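Local coordinates for protein ureidoglycolate hydrolase (Arabidopsis thaliana, PDB 4PXE) that hydrolyses (S)-ureidoglycolate, but not the (R) form or allantoate, to glyoxylate, ammonium and carbon dioxide with two manganese ions per subunit, completing purine breakdown, at residues 11-16 against 116-121; 25-30 against 51-56; 233-238 against 301-306; 343-348 against 380-385. All blocks are in the same frame, centred on the assembly; numbering follows the deposited sequence. Where two conformers were deposited one is given.

Contact 1: residues 11-16 against 116-121; sequences SSLSVD and NVLKRS
V117 takes the loop that follows helix 9-12 onto both of its methyl groups. CG1, set anti to the backbone N (chi1 163°), lies 3.6 Å from L13 CD2, the two side chains crossing at about a right angle. CG2 reaches the other way along the loop, 3.8 Å from V15 CG2, and also touches the carbonyl O of S14. With both methyls gone, an alanine here is likely to open a gap under L13 and V15, letting the loop shift against the helix. The carbonyl of V117 is occupied as well: water 1 donates to V117 O at 2.8 Å and accepts from S14 N. L118 starts off away from the loop, yet its CD2 comes back to L13 CD2 at 4.2 Å. R120 folds back at chi3 (-63°), laying its guanidinium over the N116 carbonyl O and V117 CA. From there NH2 donates to S14 O over 2.9 Å, almost perfectly straight at 176°, with the acceptor in the guanidinium plane. The same nitrogen forms a salt bridge with E113, whose carboxylate also receives D16 N, so E113 and R120 hold the loop at S14 and D16 together. At S121 the OG sits 2.8 Å from S12 OG, itself bonded to L9 O; S121 OG also bonds water 1. The loop thus lies along the C-terminal end of helix 105-120, while helix 410-429 offers A414, V417 and K418 to V15 and S421 to V117; D16 then caps the next helix, 17-28, through G19 N.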
# COMPACT_ATOMS: atom_id res chain seq x y z
N SER A 11 40.29 27.16 -20.99
CA SER A 11 40.08 26.93 -22.42
C SER A 11 40.45 25.50 -22.82
O SER A 11 39.98 25.02 -23.85
CB SER A 11 40.86 27.95 -23.25
OG SER A 11 42.25 27.77 -23.09
N SER A 12 41.26 24.83 -22.01
CA SER A 12 41.69 23.47 -22.31
C SER A 12 40.71 22.39 -21.86
O SER A 12 40.86 21.23 -22.23
CB SER A 12 43.04 23.18 -21.66
OG SER A 12 42.89 22.92 -20.28
N LEU A 13 39.72 22.75 -21.05
CA LEU A 13 38.81 21.76 -20.50
C LEU A 13 37.89 21.21 -21.59
O LEU A 13 37.19 21.98 -22.26
CB LEU A 13 37.97 22.37 -19.37
CG LEU A 13 38.73 22.97 -18.19
CD1 LEU A 13 37.74 23.50 -17.14
CD2 LEU A 13 39.69 21.96 -17.57
N SER A 14 37.91 19.90 -21.79
CA SER A 14 36.98 19.28 -22.73
C SER A 14 36.37 18.02 -22.14
O SER A 14 37.07 17.17 -21.60
CB SER A 14 37.63 19.00 -24.09
OG SER A 14 38.51 17.90 -24.01
N VAL A 15 35.05 17.93 -22.26
CA VAL A 15 34.26 16.86 -21.67
C VAL A 15 33.85 15.89 -22.76
O VAL A 15 33.56 16.30 -23.88
CB VAL A 15 32.99 17.44 -21.00
CG1 VAL A 15 32.06 16.33 -20.50
CG2 VAL A 15 33.35 18.40 -19.87
N ASP A 16 33.84 14.60 -22.43
CA ASP A 16 33.29 13.60 -23.34
C ASP A 16 31.78 13.58 -23.08
O ASP A 16 31.29 12.77 -22.30
CB ASP A 16 33.89 12.23 -23.04
CG ASP A 16 33.43 11.16 -24.01
OD1 ASP A 16 32.55 11.42 -24.85
OD2 ASP A 16 33.95 10.02 -23.91
N ASN A 116 38.65 13.30 -14.71
CA ASN A 116 39.21 12.91 -16.00
C ASN A 116 39.51 14.11 -16.90
O ASN A 116 40.55 14.14 -17.58
CB ASN A 116 38.31 11.88 -16.68
CG ASN A 116 38.37 10.52 -15.98
OD1 ASN A 116 39.43 10.10 -15.53
ND2 ASN A 116 37.23 9.85 -15.87
N VAL A 117 38.63 15.11 -16.88
CA VAL A 117 38.83 16.36 -17.60
C VAL A 117 40.11 17.07 -17.13
O VAL A 117 40.94 17.48 -17.95
CB VAL A 117 37.62 17.31 -17.40
CG1 VAL A 117 37.97 18.75 -17.78
CG2 VAL A 117 36.39 16.81 -18.19
N LEU A 118 40.27 17.19 -15.82
CA LEU A 118 41.45 17.84 -15.25
C LEU A 118 42.73 17.07 -15.57
O LEU A 118 43.77 17.67 -15.87
CB LEU A 118 41.28 17.98 -13.74
CG LEU A 118 40.31 19.08 -13.30
CD1 LEU A 118 40.11 19.03 -11.79
CD2 LEU A 118 40.78 20.46 -13.76
N LYS A 119 42.66 15.75 -15.51
CA LYS A 119 43.82 14.93 -15.86
C LYS A 119 44.21 15.09 -17.34
O LYS A 119 45.39 15.20 -17.65
CB LYS A 119 43.61 13.46 -15.48
CG LYS A 119 43.64 13.22 -13.98
CD LYS A 119 43.79 11.75 -13.61
CE LYS A 119 44.02 11.59 -12.11
NZ LYS A 119 44.37 10.19 -11.72
N ARG A 120 43.22 15.12 -18.24
CA ARG A 120 43.52 15.32 -19.66
C ARG A 120 44.19 16.67 -19.91
O ARG A 120 44.99 16.81 -20.84
CB ARG A 120 42.26 15.20 -20.53
CG ARG A 120 41.81 13.77 -20.76
CD ARG A 120 40.73 13.66 -21.84
NE ARG A 120 39.48 14.35 -21.51
CZ ARG A 120 38.46 13.79 -20.87
NH1 ARG A 120 38.54 12.53 -20.45
NH2 ARG A 120 37.35 14.49 -20.65
N SER A 121 43.88 17.65 -19.07
CA SER A 121 44.46 18.98 -19.18
C SER A 121 45.81 19.13 -18.46
O SER A 121 46.41 20.22 -18.47
CB SER A 121 43.48 20.04 -18.69
OG SER A 121 42.44 20.22 -19.64
O HOH W 1 40.41 18.56 -20.47

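Contact 2: residues 25-30 against 51-56; sequences DELSSF and RRYVKN
Y53 and E26 supply the polar part of this contact: the phenol OH donates to E26 OE1 over 2.7 Å. The oxygen is met on its anti side, 21° out of the carboxylate plane, and lies at the edge of the tyrosine ring, whose plane stands nearly upright to the carboxylate. E26 reaches it with an extended chain, and its CB also rests on the hydroxyl, 3.5 Å from Y53 OH. Within segment 25-30, E26 O accepts both S29 N and S29 OG; that hydroxyl oxygen lies over the centre of the F30 ring.

The apolar part gathers round the same tyrosine. Y53 CG points opposite the backbone N (chi1 -177°), which carries the ring across to segment 25-30, and L27 CD1 packs against Y53 CD1 at 3.6 Å. L27 also touches V105, and V54 touches V108 and I112, so helix 105-120 lies behind L27 and V54.

The aromatic part is an oblique meeting of the F30 and Y53 rings, with planes at 63° and centroids 6.0 Å apart; F30 CE2 comes 3.9 Å from Y53 CB.

Y53 therefore joins the two segments in two ways, apolar along its ring and polar at its hydroxyl. Donation by the phenol would probably favour the ionised form of E26, and it gives the hydroxyl a charged partner at the more exposed margin.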
# COMPACT_ATOMS: atom_id res chain seq x y z
N ASP A 25 23.02 6.44 -18.92
CA ASP A 25 22.10 5.42 -19.41
C ASP A 25 22.45 4.04 -18.85
O ASP A 25 21.55 3.30 -18.43
CB ASP A 25 22.11 5.39 -20.94
CG ASP A 25 21.55 6.66 -21.55
OD1 ASP A 25 20.80 7.36 -20.86
OD2 ASP A 25 21.88 6.93 -22.72
N GLU A 26 23.73 3.69 -18.85
CA GLU A 26 24.14 2.41 -18.28
C GLU A 26 23.76 2.29 -16.80
O GLU A 26 23.21 1.26 -16.38
CB GLU A 26 25.64 2.17 -18.48
CG GLU A 26 25.98 1.89 -19.95
CD GLU A 26 27.44 1.60 -20.19
OE1 GLU A 26 28.26 1.75 -19.26
OE2 GLU A 26 27.78 1.21 -21.33
N LEU A 27 24.02 3.33 -16.03
CA LEU A 27 23.67 3.29 -14.61
C LEU A 27 22.16 3.12 -14.39
O LEU A 27 21.72 2.44 -13.46
CB LEU A 27 24.19 4.52 -13.87
CG LEU A 27 24.30 4.32 -12.36
CD1 LEU A 27 25.46 3.39 -12.01
CD2 LEU A 27 24.46 5.65 -11.64
N SER A 28 21.36 3.71 -15.27
CA SER A 28 19.91 3.64 -15.14
C SER A 28 19.36 2.23 -15.32
O SER A 28 18.21 1.95 -14.96
CB SER A 28 19.22 4.60 -16.12
OG SER A 28 19.19 4.08 -17.44
N SER A 29 20.17 1.33 -15.89
CA SER A 29 19.74 -0.06 -16.06
C SER A 29 19.67 -0.81 -14.73
O SER A 29 19.00 -1.84 -14.65
CB SER A 29 20.66 -0.79 -17.04
OG SER A 29 21.91 -1.08 -16.45
N PHE A 30 20.36 -0.31 -13.71
CA PHE A 30 20.32 -0.92 -12.38
C PHE A 30 19.10 -0.40 -11.64
O PHE A 30 19.18 0.52 -10.83
CB PHE A 30 21.60 -0.64 -11.60
CG PHE A 30 22.86 -1.06 -12.33
CD1 PHE A 30 23.04 -2.37 -12.72
CD2 PHE A 30 23.84 -0.13 -12.62
CE1 PHE A 30 24.19 -2.76 -13.39
CE2 PHE A 30 24.99 -0.51 -13.28
CZ PHE A 30 25.16 -1.82 -13.67
N ARG A 51 26.83 0.73 -7.10
CA ARG A 51 28.06 1.03 -6.34
C ARG A 51 29.28 0.47 -7.05
O ARG A 51 30.31 1.14 -7.16
CB ARG A 51 28.00 0.43 -4.93
CG ARG A 51 26.95 1.03 -4.00
CD ARG A 51 26.85 0.23 -2.70
NE ARG A 51 25.78 0.77 -1.88
CZ ARG A 51 25.94 1.69 -0.94
NH1 ARG A 51 27.15 2.13 -0.62
NH2 ARG A 51 24.88 2.16 -0.30
N ARG A 52 29.17 -0.77 -7.52
CA ARG A 52 30.28 -1.43 -8.19
C ARG A 52 30.64 -0.72 -9.49
O ARG A 52 31.82 -0.55 -9.80
CB ARG A 52 29.95 -2.91 -8.43
CG ARG A 52 29.80 -3.70 -7.13
CD ARG A 52 29.26 -5.10 -7.38
NE ARG A 52 30.08 -5.86 -8.32
CZ ARG A 52 31.11 -6.63 -7.97
NH1 ARG A 52 31.46 -6.73 -6.70
NH2 ARG A 52 31.79 -7.28 -8.90
N TYR A 53 29.62 -0.28 -10.22
CA TYR A 53 29.83 0.44 -11.48
C TYR A 53 30.60 1.73 -11.21
O TYR A 53 31.58 2.03 -11.90
CB TYR A 53 28.47 0.74 -12.12
CG TYR A 53 28.53 1.42 -13.47
CD1 TYR A 53 28.63 2.80 -13.56
CD2 TYR A 53 28.47 0.70 -14.65
CE1 TYR A 53 28.67 3.45 -14.79
CE2 TYR A 53 28.51 1.33 -15.89
CZ TYR A 53 28.61 2.70 -15.94
OH TYR A 53 28.65 3.34 -17.16
N VAL A 54 30.19 2.47 -10.19
CA VAL A 54 30.86 3.72 -9.83
C VAL A 54 32.30 3.50 -9.32
O VAL A 54 33.22 4.21 -9.71
CB VAL A 54 30.03 4.53 -8.80
CG1 VAL A 54 30.83 5.71 -8.29
CG2 VAL A 54 28.73 5.01 -9.43
N LYS A 55 32.48 2.51 -8.45
CA LYS A 55 33.82 2.20 -7.94
C LYS A 55 34.78 1.83 -9.08
O LYS A 55 35.95 2.20 -9.05
CB LYS A 55 33.76 1.12 -6.86
CG LYS A 55 33.32 1.66 -5.50
CD LYS A 55 33.29 0.60 -4.40
CE LYS A 55 32.09 -0.32 -4.53
NZ LYS A 55 32.10 -1.40 -3.48
N ASN A 56 34.27 1.11 -10.08
CA ASN A 56 35.06 0.77 -11.26
C ASN A 56 35.51 2.02 -12.01
O ASN A 56 36.68 2.16 -12.37
CB ASN A 56 34.28 -0.19 -12.17
CG ASN A 56 35.06 -0.58 -13.41
OD1 ASN A 56 34.70 -0.21 -14.52
ND2 ASN A 56 36.13 -1.35 -13.22

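Contact 3: residues 233-238 against 301-306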
# COMPACT_ATOMS: atom_id res chain seq x y z
N SER A 233 10.11 16.29 7.98
CA SER A 233 9.19 15.22 7.64
C SER A 233 8.55 14.65 8.90
O SER A 233 9.14 14.66 9.98
CB SER A 233 9.87 14.11 6.83
OG SER A 233 10.68 13.31 7.64
N LEU A 234 7.31 14.18 8.74
CA LEU A 234 6.50 13.70 9.84
C LEU A 234 5.93 12.33 9.49
O LEU A 234 5.61 12.06 8.33
CB LEU A 234 5.31 14.65 10.06
CG LEU A 234 5.50 16.16 9.99
CD1 LEU A 234 4.16 16.87 10.11
CD2 LEU A 234 6.42 16.61 11.11
N LYS A 235 5.81 11.47 10.49
CA LYS A 235 5.07 10.21 10.37
C LYS A 235 3.88 10.27 11.32
O LYS A 235 4.04 10.59 12.50
CB LYS A 235 5.94 9.03 10.79
CG LYS A 235 6.84 8.48 9.71
CD LYS A 235 7.10 6.99 9.96
CE LYS A 235 7.84 6.76 11.27
NZ LYS A 235 8.07 5.30 11.52
N VAL A 236 2.70 9.94 10.81
CA VAL A 236 1.48 10.01 11.59
C VAL A 236 0.68 8.73 11.42
O VAL A 236 0.54 8.22 10.31
CB VAL A 236 0.61 11.22 11.16
CG1 VAL A 236 -0.64 11.33 12.03
CG2 VAL A 236 1.43 12.51 11.23
N GLU A 237 0.18 8.21 12.53
CA GLU A 237 -0.73 7.07 12.47
C GLU A 237 -1.99 7.31 13.29
O GLU A 237 -1.93 7.88 14.39
CB GLU A 237 -0.05 5.78 12.92
CG GLU A 237 1.13 5.40 12.03
CD GLU A 237 1.60 3.97 12.23
OE1 GLU A 237 1.28 3.36 13.28
OE2 GLU A 237 2.30 3.46 11.33
N PHE A 238 -3.12 6.89 12.74
CA PHE A 238 -4.39 6.89 13.45
C PHE A 238 -4.85 5.45 13.64
O PHE A 238 -4.63 4.61 12.76
CB PHE A 238 -5.46 7.62 12.64
CG PHE A 238 -5.22 9.10 12.46
CD1 PHE A 238 -5.48 9.99 13.50
CD2 PHE A 238 -4.78 9.59 11.24
CE1 PHE A 238 -5.30 11.34 13.32
CE2 PHE A 238 -4.60 10.95 11.06
CZ PHE A 238 -4.85 11.82 12.09
N HIS A 301 -1.64 5.33 8.00
CA HIS A 301 -0.24 5.71 8.15
C HIS A 301 0.04 6.75 7.09
O HIS A 301 -0.10 6.47 5.89
CB HIS A 301 0.64 4.47 7.94
CG HIS A 301 2.11 4.75 7.88
ND1 HIS A 301 2.94 4.63 8.98
CD2 HIS A 301 2.91 5.10 6.85
CE1 HIS A 301 4.18 4.93 8.63
NE2 HIS A 301 4.18 5.22 7.34
N LEU A 302 0.43 7.95 7.52
CA LEU A 302 0.79 9.04 6.60
C LEU A 302 2.23 9.42 6.79
O LEU A 302 2.73 9.43 7.92
CB LEU A 302 -0.02 10.30 6.86
CG LEU A 302 -1.53 10.26 6.84
CD1 LEU A 302 -2.02 9.89 8.23
CD2 LEU A 302 -2.10 11.60 6.38
N GLU A 303 2.90 9.77 5.70
CA GLU A 303 4.21 10.38 5.79
C GLU A 303 4.15 11.70 5.05
O GLU A 303 3.73 11.76 3.89
CB GLU A 303 5.31 9.45 5.26
CG GLU A 303 5.26 8.11 5.95
CD GLU A 303 6.45 7.22 5.66
OE1 GLU A 303 7.51 7.73 5.25
OE2 GLU A 303 6.32 6.00 5.86
N ILE A 304 4.54 12.76 5.75
CA ILE A 304 4.31 14.13 5.34
C ILE A 304 5.64 14.85 5.19
O ILE A 304 6.49 14.76 6.07
CB ILE A 304 3.47 14.87 6.40
CG1 ILE A 304 2.14 14.13 6.62
CG2 ILE A 304 3.23 16.31 5.99
CD1 ILE A 304 1.32 14.64 7.82
N ASP A 305 5.82 15.54 4.07
CA ASP A 305 7.03 16.30 3.77
C ASP A 305 6.62 17.76 3.80
O ASP A 305 5.63 18.14 3.20
CB ASP A 305 7.53 15.89 2.38
CG ASP A 305 8.74 16.68 1.92
OD1 ASP A 305 8.59 17.88 1.60
OD2 ASP A 305 9.83 16.09 1.85
N THR A 306 7.37 18.61 4.51
CA THR A 306 7.07 20.04 4.46
C THR A 306 8.35 20.86 4.57
O THR A 306 9.27 20.49 5.30
CB THR A 306 5.99 20.47 5.49
OG1 THR A 306 5.56 21.82 5.23
CG2 THR A 306 6.48 20.34 6.92
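The shortest polar link between these strands joins side chains: H301 ND1 donates to E237 OE2 over 2.7 Å at 163°, using the anti lone pair of that oxygen. The other ring nitrogen, H301 NE2, gives an equally short 2.7 Å bond to E303 OE2, also near the ring plane and nearly straight at 177°. Gripped from both nitrogens, the imidazole cannot easily turn, and two carboxylates would probably favour its positively charged form. K235 runs side by side with E303 and crosses the imidazole obliquely, its CD 3.8 Å from H301 CE1. A phenylalanine in place of H301 would probably leave E237 and E303 without their shared donor, two acids on one face with no mate between them.

The backbones run antiparallel, L234 pairing with I304 and V236 with L302 through two hydrogen bonds each. The other face is apolar: V236 CG2 meets I304 CD1 at 4.0 Å, and L302 CD1 reaches F238 CE2; helix 256-272 covers V236, L302 and F238, and helix 311-332 packs on L234. I293 of the second subunit packs on S233 and E303. The pair belongs to the helix-backed antiparallel sheet of the region involved in dimerization, consistent with the dimerization domain of M20 enzymes.

Contact 4: residues 343-348 against 380-385; sequences NQDPPA and SLFMAR
This is a loop-against-helix packing contact of the M20 fold, formed where the chain leaves strand 335-344 of the dimerization region and passes the short helix 379-383, just after the substrate-binding Y377 and H378. No direct hydrogen bond crosses it; fit and water do the work. A348 CB is the centre of the apolar part, 3.6 Å from L381 CD1 and 4.1 Å from A384 CB. The same L381 methyl, swung over by a first torsion near trans (chi1 178°), also touches the carbonyl O of P346.

At the start of the loop, the carboxylate of D345 meets the edge of the F382 ring at a right angle, with OD1 3.8 Å from CZ. That oxygen is otherwise engaged, in a salt bridge with R150 of helix 147-152 and a 2.9 Å bond from N343 ND2, so the carboxylate at the ring edge is held by two polar partners.

R385 stretches back over F382, whose CD1 lies over the centre of the guanidinium. Its charge and that of D345 stay beyond salt-bridge range, and water joins them: R385 NH2 donates to water 2, which donates to D345 OD2 at 2.7 Å, and to water 3, which donates to P346 O at 2.7 Å.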
# COMPACT_ATOMS: atom_id res chain seq x y z
N ASN A 343 12.38 14.38 11.11
CA ASN A 343 13.45 15.36 11.05
C ASN A 343 12.87 16.75 10.89
O ASN A 343 11.78 16.92 10.34
CB ASN A 343 14.46 15.06 9.92
CG ASN A 343 13.83 15.09 8.54
OD1 ASN A 343 13.19 14.13 8.12
ND2 ASN A 343 14.03 16.20 7.82
N GLN A 344 13.59 17.74 11.40
CA GLN A 344 13.17 19.12 11.32
C GLN A 344 14.46 19.92 11.28
O GLN A 344 14.99 20.31 12.32
CB GLN A 344 12.34 19.49 12.55
CG GLN A 344 11.69 20.85 12.50
CD GLN A 344 10.79 21.08 13.70
OE1 GLN A 344 10.61 20.20 14.54
NE2 GLN A 344 10.21 22.27 13.77
N ASP A 345 14.97 20.13 10.07
CA ASP A 345 16.32 20.64 9.92
C ASP A 345 16.31 22.10 9.51
O ASP A 345 15.40 22.56 8.85
CB ASP A 345 17.06 19.81 8.86
CG ASP A 345 17.06 18.33 9.20
OD1 ASP A 345 16.52 17.54 8.40
OD2 ASP A 345 17.60 17.96 10.26
N PRO A 346 17.36 22.84 9.92
CA PRO A 346 17.49 24.25 9.51
C PRO A 346 17.95 24.36 8.07
O PRO A 346 18.46 23.40 7.51
CB PRO A 346 18.57 24.77 10.46
CG PRO A 346 19.41 23.57 10.76
CD PRO A 346 18.43 22.42 10.83
N PRO A 347 17.75 25.54 7.46
CA PRO A 347 18.34 25.77 6.14
C PRO A 347 19.84 25.95 6.27
O PRO A 347 20.35 26.12 7.38
CB PRO A 347 17.68 27.08 5.71
CG PRO A 347 17.39 27.80 6.98
CD PRO A 347 17.08 26.74 8.00
N ALA A 348 20.57 25.87 5.16
CA ALA A 348 22.00 26.19 5.19
C ALA A 348 22.35 27.24 4.16
O ALA A 348 21.70 27.36 3.12
CB ALA A 348 22.84 24.95 4.99
N SER A 380 24.72 18.31 0.44
CA SER A 380 25.33 19.61 0.72
C SER A 380 24.78 20.26 1.99
O SER A 380 25.49 20.99 2.68
CB SER A 380 25.13 20.54 -0.48
OG SER A 380 25.91 20.14 -1.59
N LEU A 381 23.51 20.00 2.31
CA LEU A 381 22.88 20.61 3.48
C LEU A 381 23.63 20.21 4.75
O LEU A 381 23.82 21.04 5.66
CB LEU A 381 21.41 20.17 3.57
CG LEU A 381 20.61 20.70 4.77
CD1 LEU A 381 20.57 22.21 4.75
CD2 LEU A 381 19.21 20.14 4.73
N PHE A 382 24.08 18.96 4.81
CA PHE A 382 24.77 18.46 5.99
C PHE A 382 26.29 18.59 5.92
O PHE A 382 26.96 18.81 6.94
CB PHE A 382 24.30 17.04 6.31
CG PHE A 382 22.84 16.99 6.61
CD1 PHE A 382 22.38 17.36 7.86
CD2 PHE A 382 21.92 16.70 5.61
CE1 PHE A 382 21.03 17.38 8.13
CE2 PHE A 382 20.57 16.73 5.88
CZ PHE A 382 20.12 17.07 7.13
N MET A 383 26.84 18.50 4.71
CA MET A 383 28.26 18.77 4.51
C MET A 383 28.62 20.18 4.94
O MET A 383 29.75 20.43 5.37
CB MET A 383 28.67 18.52 3.05
CG MET A 383 28.63 17.06 2.63
SD MET A 383 29.62 15.96 3.68
CE MET A 383 31.28 16.41 3.16
N ALA A 384 27.66 21.10 4.84
CA ALA A 384 27.85 22.49 5.27
C ALA A 384 28.18 22.61 6.75
O ALA A 384 28.73 23.63 7.20
CB ALA A 384 26.61 23.32 4.94
N ARG A 385 27.85 21.58 7.52
CA ARG A 385 28.17 21.58 8.95
C ARG A 385 29.63 21.22 9.22
O ARG A 385 30.14 21.45 10.32
CB ARG A 385 27.24 20.60 9.68
CG ARG A 385 25.78 20.92 9.51
CD ARG A 385 24.91 19.97 10.30
NE ARG A 385 23.50 20.27 10.12
CZ ARG A 385 22.54 19.74 10.86
NH1 ARG A 385 22.84 18.89 11.83
NH2 ARG A 385 21.28 20.08 10.64
O HOH W 2 19.05 19.16 12.14
O HOH W 3 20.10 21.40 8.28

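Overall arrangement
Contacts 1 and 2 tie the N-terminal helices to the catalytic part of the chain; their centres are 22 Å apart, and contact 2 falls within the stretch of sequence that contact 1 bridges. Relative to contact 1, contact 3 lies across the chain's centre, in the dimerization region, their centres 46 Å apart. Contact 4 lies where the chain leaves that region and touches contact 3 through S233 OG and N343 OD1, 2.7 Å apart and probably hydrogen-bonded. Three contacts approach the active site: the side chains of S233 and L381 are each about 9 Å from bound glyoxylate, and that of L27 about 12 Å from a manganese ion. Contact 1 is remote from it.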